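Local atomic coordinates of extracellular ligand-binding receptor (Sphaerobacter thermophilus, PDB entry 4ZPJ), a protein that probably captures a small solute outside the cell membrane and hands it to an ABC transporter, as members of the leucine-binding protein family do. Residues 227-230 and 231-235; 350-353 and 354-357. One frame throughout, in Å; residues are numbered along the deposited sequence.

Contacts 1 and 2 end a strand and a helix at far-apart places in the chain. Contact 1 comes first along the chain, where strand 222-229, at one border of a four-stranded parallel sheet, turns toward helix 237-246. Contact 2 follows more than a hundred residues later, where helix 336-354 stops and the chain heads for helix 362-371, beside strand 88-89 of the six-stranded mixed sheet. The centres of contact 1 and contact 2 lie about 46 Å apart, on opposite sides of the chain's centre. Between the nearest atoms of contact 1 and contact 2 there remain about 35 Å. They share no sheet or helix and do not touch, consistent with the two lobes of a periplasmic binding protein.

Contact 1 of 2, residues 227-230 and 231-235; sequences VVAP and IGTQD. With ZN (zinc ion), chain F.
Thr233 turns its side chain toward Pro230 across a tight reversal of the chain, and the contact centres on the threonine hydroxyl. With chi1 at -64°, OG1 lies beside its own backbone N and CG2 lies anti to that N, which presents N-H and hydroxyl together to one carbonyl. Thr233 OG1 donates to Pro230 O at 2.7 Å, arriving from 20° off the carbonyl plane. The accompanying bond from Thr233 N to Pro230 O is weak, 3.3 Å long and bent to 137°, so the hydroxyl is the firmer of the two grips on this oxygen. The side chains of Pro230 and Thr233 cross obliquely: Thr233 OG1 sits 3.4 Å from Pro230 CD, with the CG atom farther along the ring. On the strand side, Ala229 CB approaches the same Thr233 OG1 to 4.0 Å. Tyr239 of helix 237-246 covers Ala229, Pro230 and Thr233 alike.

At the corner, Ile231 leaves the backbone away from Pro230, and its side chain touches Tyr202 and Asp262, while Gly232 takes the positive phi of the third turn position and gives its N-H to Asp262 OD2. Beyond the turn, Asp235 binds a zinc ion through OD2 at 1.8 Å; OD1 stays 2.9 Å from the metal and makes a weak hydrogen bond to Gly237 N, near the start of the helix. The whole is a type II beta turn, reinforced by a threonine hydroxyl, opening the beta-alpha-beta crossover from strand 222-229 through helix 237-246 to strand 252-256.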
ATOM      1  N   VAL A 227       7.745  20.506  -5.387  1.00 53.49           N
ATOM      2  CA  VAL A 227       6.810  21.385  -4.750  1.00 51.82           C
ATOM      3  C   VAL A 227       5.981  20.609  -3.721  1.00 52.56           C
ATOM      4  O   VAL A 227       5.257  19.626  -4.002  1.00 50.30           O
ATOM      5  CB  VAL A 227       5.858  22.058  -5.758  1.00 54.36           C
ATOM      6  CG1 VAL A 227       4.927  23.050  -5.045  1.00 53.49           C
ATOM      7  CG2 VAL A 227       6.640  22.790  -6.840  1.00 55.42           C
ATOM      8  N   VAL A 228       6.035  21.109  -2.522  1.00 51.41           N
ATOM      9  CA  VAL A 228       5.383  20.492  -1.428  1.00 54.33           C
ATOM     10  C   VAL A 228       4.255  21.397  -0.898  1.00 55.75           C
ATOM     11  O   VAL A 228       4.343  22.630  -0.964  1.00 59.33           O
ATOM     12  CB  VAL A 228       6.472  20.152  -0.435  1.00 60.11           C
ATOM     13  CG1 VAL A 228       6.109  20.570   0.956  1.00 64.68           C
ATOM     14  CG2 VAL A 228       6.805  18.661  -0.575  1.00 61.53           C
ATOM     15  N   ALA A 229       3.177  20.772  -0.422  1.00 54.20           N
ATOM     16  CA  ALA A 229       2.009  21.482   0.090  1.00 54.16           C
ATOM     17  C   ALA A 229       1.639  20.921   1.451  1.00 52.02           C
ATOM     18  O   ALA A 229       1.686  19.718   1.593  1.00 49.90           O
ATOM     19  CB  ALA A 229       0.856  21.307  -0.876  1.00 54.41           C
ATOM     20  N   PRO A 230       1.301  21.782   2.460  1.00 51.43           N
ATOM     21  CA  PRO A 230       1.006  21.178   3.777  1.00 50.90           C
ATOM     22  C   PRO A 230      -0.135  20.184   3.735  1.00 50.13           C
ATOM     23  O   PRO A 230      -1.046  20.299   2.913  1.00 47.47           O
ATOM     24  CB  PRO A 230       0.586  22.365   4.649  1.00 53.21           C
ATOM     25  CG  PRO A 230       1.086  23.592   3.944  1.00 55.41           C
ATOM     26  CD  PRO A 230       1.147  23.246   2.471  1.00 52.16           C
ATOM     27  N   ILE A 231      -0.122  19.247   4.667  1.00 52.35           N
ATOM     28  CA  ILE A 231      -1.281  18.407   4.882  1.00 53.41           C
ATOM     29  C   ILE A 231      -2.487  19.301   5.142  1.00 52.44           C
ATOM     30  O   ILE A 231      -2.344  20.289   5.869  1.00 54.55           O
ATOM     31  CB  ILE A 231      -1.126  17.507   6.122  1.00 57.69           C
ATOM     32  CG1 ILE A 231       0.099  16.610   6.018  1.00 58.19           C
ATOM     33  CG2 ILE A 231      -2.388  16.664   6.303  1.00 57.64           C
ATOM     34  CD1 ILE A 231      -0.194  15.349   5.297  1.00 58.92           C
ATOM     35  N   GLY A 232      -3.646  18.926   4.579  1.00 49.27           N
ATOM     36  CA  GLY A 232      -4.921  19.616   4.769  1.00 51.90           C
ATOM     37  C   GLY A 232      -5.082  20.923   3.998  1.00 53.70           C
ATOM     38  O   GLY A 232      -5.924  21.755   4.362  1.00 55.32           O
ATOM     39  N   THR A 233      -4.288  21.109   2.939  1.00 52.03           N
ATOM     40  CA  THR A 233      -4.423  22.255   2.045  1.00 51.82           C
ATOM     41  C   THR A 233      -5.799  22.266   1.338  1.00 51.00           C
ATOM     42  O   THR A 233      -6.250  21.262   0.828  1.00 47.50           O
ATOM     43  CB  THR A 233      -3.289  22.271   1.001  1.00 52.83           C
ATOM     44  OG1 THR A 233      -2.039  22.455   1.670  1.00 54.48           O
ATOM     45  CG2 THR A 233      -3.477  23.379   0.012  1.00 54.86           C
ATOM     46  N   GLN A 234      -6.429  23.437   1.318  1.00 51.19           N
ATOM     47  CA  GLN A 234      -7.745  23.643   0.786  1.00 55.73           C
ATOM     48  C   GLN A 234      -7.651  24.268  -0.621  1.00 55.25           C
ATOM     49  O   GLN A 234      -8.268  23.789  -1.572  1.00 53.91           O
ATOM     50  CB  GLN A 234      -8.470  24.602   1.723  1.00 63.89           C
ATOM     51  CG  GLN A 234      -9.907  24.222   1.969  1.00 73.22           C
ATOM     52  CD  GLN A 234     -10.034  22.995   2.844  1.00 78.84           C
ATOM     53  OE1 GLN A 234      -9.269  22.809   3.791  1.00 86.56           O
ATOM     54  NE2 GLN A 234     -10.998  22.151   2.530  1.00 83.34           N
ATOM     55  N   ASP A 235      -6.859  25.335  -0.732  1.00 55.13           N
ATOM     56  CA  ASP A 235      -6.635  26.057  -1.999  1.00 54.48           C
ATOM     57  C   ASP A 235      -5.321  25.553  -2.561  1.00 50.68           C
ATOM     58  O   ASP A 235      -4.261  25.904  -2.059  1.00 50.33           O
ATOM     59  CB  ASP A 235      -6.560  27.624  -1.775  1.00 51.91           C
ATOM     60  CG  ASP A 235      -6.458  28.448  -3.121  1.00 52.19           C
ATOM     61  OD1 ASP A 235      -6.491  27.770  -4.216  1.00 49.01           O
ATOM     62  OD2 ASP A 235      -6.353  29.776  -3.119  1.00 52.16           O
TER
HETATM   63 ZN    ZN F 505      -6.534  30.650  -4.706  0.70 47.27          ZN

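Contact 2 of 2, residues 350-353 and 354-357; sequences EALT and AIDG
Ile355 folds back over the carbonyls of Ala351 and Leu352 at the C-terminus of helix 336-354, which closes in a Schellman motif. From CB, 4.1 Å from Ala351 O, the side chain divides. Both branches of Ile355 lie against Ala351 O, CG2 at 3.9 Å and CG1 at 3.6 Å; CG1, set between backbone N and carbonyl carbon by a chi1 of 68°, is near Leu352 O as well. At the tip, CD1 extends to a loose apolar contact with Leu352 CD2. Ala364, Leu365 and Ala368 of helix 362-371 also pack against this side chain, which thus joins the helix end to the next helix.

The backbone is still helical where Ala354 N bonds to Glu350 O and Ile355 N to Ala351 O. Ile355 is the first residue to leave helical backbone angles, and Asp356, the C-prime residue of the motif, follows with a positive phi of 51°. Asp356 N reaches Thr353 O at 3.0 Å from well above the carbonyl plane, away from the lone pairs. Gly357 N meets the next-earlier carbonyl far more squarely: it lies in the carbonyl plane, 2.9 Å from Leu352 O.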
ATOM      1  N   GLU A 350      -1.026 -19.441   4.407  1.00 40.55           N
ATOM      2  CA  GLU A 350      -0.093 -20.316   3.726  1.00 42.46           C
ATOM      3  C   GLU A 350       0.988 -20.759   4.690  1.00 41.70           C
ATOM      4  O   GLU A 350       1.406 -21.921   4.667  1.00 38.04           O
ATOM      5  CB  GLU A 350       0.553 -19.607   2.538  1.00 43.49           C
ATOM      6  CG  GLU A 350      -0.458 -19.203   1.501  1.00 48.82           C
ATOM      7  CD  GLU A 350      -0.727 -20.271   0.439  1.00 54.06           C
ATOM      8  OE1 GLU A 350       0.203 -20.992   0.038  1.00 63.50           O
ATOM      9  OE2 GLU A 350      -1.873 -20.368  -0.025  1.00 59.09           O
ATOM     10  N   ALA A 351       1.443 -19.844   5.556  1.00 40.42           N
ATOM     11  CA  ALA A 351       2.508 -20.228   6.480  1.00 41.84           C
ATOM     12  C   ALA A 351       1.971 -21.240   7.492  1.00 44.04           C
ATOM     13  O   ALA A 351       2.615 -22.255   7.766  1.00 45.62           O
ATOM     14  CB  ALA A 351       3.111 -19.042   7.187  1.00 40.87           C
ATOM     15  N   LEU A 352       0.783 -20.971   8.026  1.00 42.97           N
ATOM     16  CA  LEU A 352       0.209 -21.842   9.024  1.00 42.24           C
ATOM     17  C   LEU A 352      -0.133 -23.225   8.485  1.00 43.05           C
ATOM     18  O   LEU A 352      -0.020 -24.220   9.197  1.00 42.98           O
ATOM     19  CB  LEU A 352      -1.014 -21.209   9.601  1.00 42.02           C
ATOM     20  CG  LEU A 352      -0.779 -20.004  10.548  1.00 41.76           C
ATOM     21  CD1 LEU A 352      -2.062 -19.686  11.252  1.00 42.41           C
ATOM     22  CD2 LEU A 352       0.252 -20.260  11.600  1.00 44.06           C
ATOM     23  N   THR A 353      -0.549 -23.281   7.233  1.00 44.10           N
ATOM     24  CA  THR A 353      -0.829 -24.537   6.585  1.00 45.66           C
ATOM     25  C   THR A 353       0.448 -25.340   6.488  1.00 47.02           C
ATOM     26  O   THR A 353       0.450 -26.514   6.859  1.00 47.21           O
ATOM     27  CB  THR A 353      -1.413 -24.315   5.182  1.00 46.95           C
ATOM     28  OG1 THR A 353      -2.646 -23.608   5.299  1.00 46.88           O
ATOM     29  CG2 THR A 353      -1.649 -25.629   4.456  1.00 47.48           C
ATOM     30  N   ALA A 354       1.528 -24.711   6.019  1.00 45.57           N
ATOM     31  CA  ALA A 354       2.801 -25.409   5.794  1.00 46.69           C
ATOM     32  C   ALA A 354       3.393 -26.015   7.059  1.00 48.45           C
ATOM     33  O   ALA A 354       3.984 -27.065   7.011  1.00 48.45           O
ATOM     34  CB  ALA A 354       3.802 -24.447   5.181  1.00 46.32           C
ATOM     35  N   ILE A 355       3.266 -25.333   8.191  1.00 48.87           N
ATOM     36  CA  ILE A 355       3.710 -25.904   9.481  1.00 48.92           C
ATOM     37  C   ILE A 355       2.589 -26.581  10.279  1.00 52.12           C
ATOM     38  O   ILE A 355       2.712 -26.781  11.514  1.00 54.59           O
ATOM     39  CB  ILE A 355       4.349 -24.845  10.397  1.00 48.27           C
ATOM     40  CG1 ILE A 355       3.310 -23.828  10.884  1.00 47.58           C
ATOM     41  CG2 ILE A 355       5.502 -24.139   9.684  1.00 47.55           C
ATOM     42  CD1 ILE A 355       3.805 -22.944  12.001  1.00 48.46           C
ATOM     43  N   ASP A 356       1.490 -26.920   9.610  1.00 52.93           N
ATOM     44  CA  ASP A 356       0.411 -27.681  10.244  1.00 57.42           C
ATOM     45  C   ASP A 356      -0.049 -27.042  11.593  1.00 56.37           C
ATOM     46  O   ASP A 356      -0.415 -27.735  12.531  1.00 53.99           O
ATOM     47  CB  ASP A 356       0.864 -29.160  10.418  1.00 63.95           C
ATOM     48  CG  ASP A 356      -0.297 -30.181  10.306  1.00 71.13           C
ATOM     49  OD1 ASP A 356      -1.274 -29.920   9.567  1.00 77.93           O
ATOM     50  OD2 ASP A 356      -0.220 -31.270  10.938  1.00 76.58           O
ATOM     51  N   GLY A 357      -0.040 -25.709  11.661  1.00 55.77           N
ATOM     52  CA  GLY A 357      -0.494 -24.989  12.838  1.00 54.60           C
ATOM     53  C   GLY A 357       0.435 -24.961  14.020  1.00 57.82           C
ATOM     54  O   GLY A 357       0.104 -24.340  15.042  1.00 64.39           O
TER